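Local coordinates for PD-1 Binding Miniprotein GR918.2 (Synthetic construct, PDB 6V67), which is a computationally designed, disulfide-bonded miniprotein made to bind the receptor PD-1, here in its unbound form, at residues Cys3-Ile8 and Asp14-Asn19. Numbering follows the deposited sequence.
Sequences CFCVCI and DYRYGN
Phe4 lies beside Tyr17 and Tyr15 on one face of a two-stranded antiparallel pairing. From Phe4 CB, which points to the face shared with Val6, Tyr15 and Tyr17, CG is set anti to the backbone N (chi1 169°), and the ring swings toward strand 14-18. Phe4 CD1 rests over one face of the Tyr17 ring, offset toward the rim, 3.5 Å from Tyr17 CZ. The two ring planes meet at 47°, and their centroids are 5.0 Å apart. Phe4 CE1 comes to 3.4 Å from Tyr17 OH. Phe4 CZ turns to the other tyrosine and meets Tyr15 CD2 at 3.7 Å. With an alanine in place of Phe4, the face of Tyr17 would probably lose this cover and Tyr15 CD2 this neighbour, leaving both tyrosines freer to turn. Farther along, both methyls of Val6 touch the Tyr15 ring, with Val6 CG1 3.7 Å from Tyr15 CE2. Ile8 CD1 reaches the phenol end of the same ring.

The two strands form a beta hairpin within a three-stranded antiparallel sheet, in which strand 3-9 is central and strand 38-42 lies on its far side. Cys3 with Gly18, Cys5 with Arg16 and Cys7 with Asp14 are hydrogen-bonded pairs, each joined by two backbone bonds. Gly18 O accepts from Cys3 N at 2.7 Å, almost in line with its carbonyl bond. The three cysteines point to the other face of the sheet. Cys5 and Cys7 are tied by disulfides to Cys23 and Cys30 of helix 20-33, which packs there, and Cys3 to Cys43, the C-terminal residue. Cys5 SG also packs 3.6 Å from Arg16 CB, while Arg16 NH1 hydrogen-bonds to Gln22 O. Asn19 OD1 caps Gln22 N at the helix start.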
# COMPACT_ATOMS: atom_id res chain seq x y z
N CYS A 3 -6.61 -9.25 2.43
CA CYS A 3 -6.65 -7.90 1.89
C CYS A 3 -5.67 -7.75 0.74
O CYS A 3 -4.70 -8.49 0.61
CB CYS A 3 -6.31 -6.88 2.97
SG CYS A 3 -7.35 -6.93 4.41
N PHE A 4 -5.96 -6.74 -0.08
CA PHE A 4 -5.11 -6.32 -1.19
C PHE A 4 -4.83 -4.84 -1.02
O PHE A 4 -5.76 -4.06 -0.77
CB PHE A 4 -5.86 -6.56 -2.51
CG PHE A 4 -5.22 -5.92 -3.74
CD1 PHE A 4 -4.03 -6.39 -4.25
CD2 PHE A 4 -5.88 -4.90 -4.42
CE1 PHE A 4 -3.49 -5.84 -5.41
CE2 PHE A 4 -5.33 -4.33 -5.57
CZ PHE A 4 -4.14 -4.81 -6.06
N CYS A 5 -3.57 -4.44 -1.12
CA CYS A 5 -3.23 -3.04 -0.96
C CYS A 5 -2.15 -2.66 -1.96
O CYS A 5 -1.39 -3.49 -2.46
CB CYS A 5 -2.87 -2.70 0.49
SG CYS A 5 -1.73 -3.84 1.29
N VAL A 6 -2.12 -1.36 -2.26
CA VAL A 6 -1.40 -0.82 -3.41
C VAL A 6 -0.71 0.47 -3.01
O VAL A 6 -1.29 1.31 -2.31
CB VAL A 6 -2.39 -0.52 -4.56
CG1 VAL A 6 -1.68 0.02 -5.78
CG2 VAL A 6 -3.21 -1.72 -4.94
N CYS A 7 0.50 0.67 -3.53
CA CYS A 7 1.28 1.90 -3.36
C CYS A 7 1.95 2.18 -4.70
O CYS A 7 2.94 1.53 -5.04
CB CYS A 7 2.33 1.71 -2.26
SG CYS A 7 3.35 3.16 -1.88
N ILE A 8 1.42 3.15 -5.45
CA ILE A 8 1.91 3.48 -6.79
C ILE A 8 2.70 4.78 -6.70
O ILE A 8 2.16 5.80 -6.28
CB ILE A 8 0.76 3.66 -7.79
CG1 ILE A 8 -0.15 2.44 -7.84
CG2 ILE A 8 1.28 4.04 -9.17
CD1 ILE A 8 0.52 1.17 -8.12
N ASP A 14 3.84 -0.98 -6.33
CA ASP A 14 3.98 -1.95 -5.26
C ASP A 14 2.62 -2.47 -4.82
O ASP A 14 1.66 -1.69 -4.69
CB ASP A 14 4.68 -1.35 -4.04
CG ASP A 14 6.19 -1.20 -4.21
OD1 ASP A 14 6.71 -1.45 -5.32
OD2 ASP A 14 6.85 -0.80 -3.22
N TYR A 15 2.55 -3.76 -4.53
CA TYR A 15 1.33 -4.43 -4.13
C TYR A 15 1.63 -5.37 -2.97
O TYR A 15 2.73 -5.90 -2.85
CB TYR A 15 0.74 -5.26 -5.29
CG TYR A 15 0.54 -4.43 -6.52
CD1 TYR A 15 1.54 -4.32 -7.47
CD2 TYR A 15 -0.62 -3.72 -6.73
CE1 TYR A 15 1.40 -3.53 -8.57
CE2 TYR A 15 -0.78 -2.93 -7.83
CZ TYR A 15 0.23 -2.85 -8.77
OH TYR A 15 0.12 -2.07 -9.89
N ARG A 16 0.61 -5.60 -2.15
CA ARG A 16 0.68 -6.57 -1.08
C ARG A 16 -0.65 -7.29 -0.95
O ARG A 16 -1.73 -6.68 -1.01
CB ARG A 16 1.06 -5.94 0.28
CG ARG A 16 0.90 -6.87 1.48
CD ARG A 16 1.44 -6.27 2.77
NE ARG A 16 2.89 -6.14 2.67
CZ ARG A 16 3.67 -5.48 3.50
NH1 ARG A 16 3.18 -4.85 4.56
NH2 ARG A 16 4.98 -5.44 3.26
N TYR A 17 -0.57 -8.61 -0.77
CA TYR A 17 -1.68 -9.44 -0.34
C TYR A 17 -1.33 -9.94 1.05
O TYR A 17 -0.27 -10.54 1.25
CB TYR A 17 -1.89 -10.62 -1.29
CG TYR A 17 -2.12 -10.18 -2.71
CD1 TYR A 17 -1.09 -9.64 -3.46
CD2 TYR A 17 -3.37 -10.27 -3.30
CE1 TYR A 17 -1.30 -9.22 -4.74
CE2 TYR A 17 -3.59 -9.85 -4.59
CZ TYR A 17 -2.54 -9.33 -5.32
OH TYR A 17 -2.73 -8.90 -6.62
N GLY A 18 -2.17 -9.64 2.02
CA GLY A 18 -1.91 -10.04 3.39
C GLY A 18 -3.14 -9.80 4.24
O GLY A 18 -4.21 -9.52 3.72
N ASN A 19 -2.98 -9.88 5.56
CA ASN A 19 -4.10 -9.59 6.44
C ASN A 19 -4.24 -8.08 6.62
O ASN A 19 -3.43 -7.30 6.13
CB ASN A 19 -4.00 -10.36 7.75
CG ASN A 19 -2.85 -9.91 8.65
OD1 ASN A 19 -2.31 -8.82 8.51
ND2 ASN A 19 -2.50 -10.76 9.61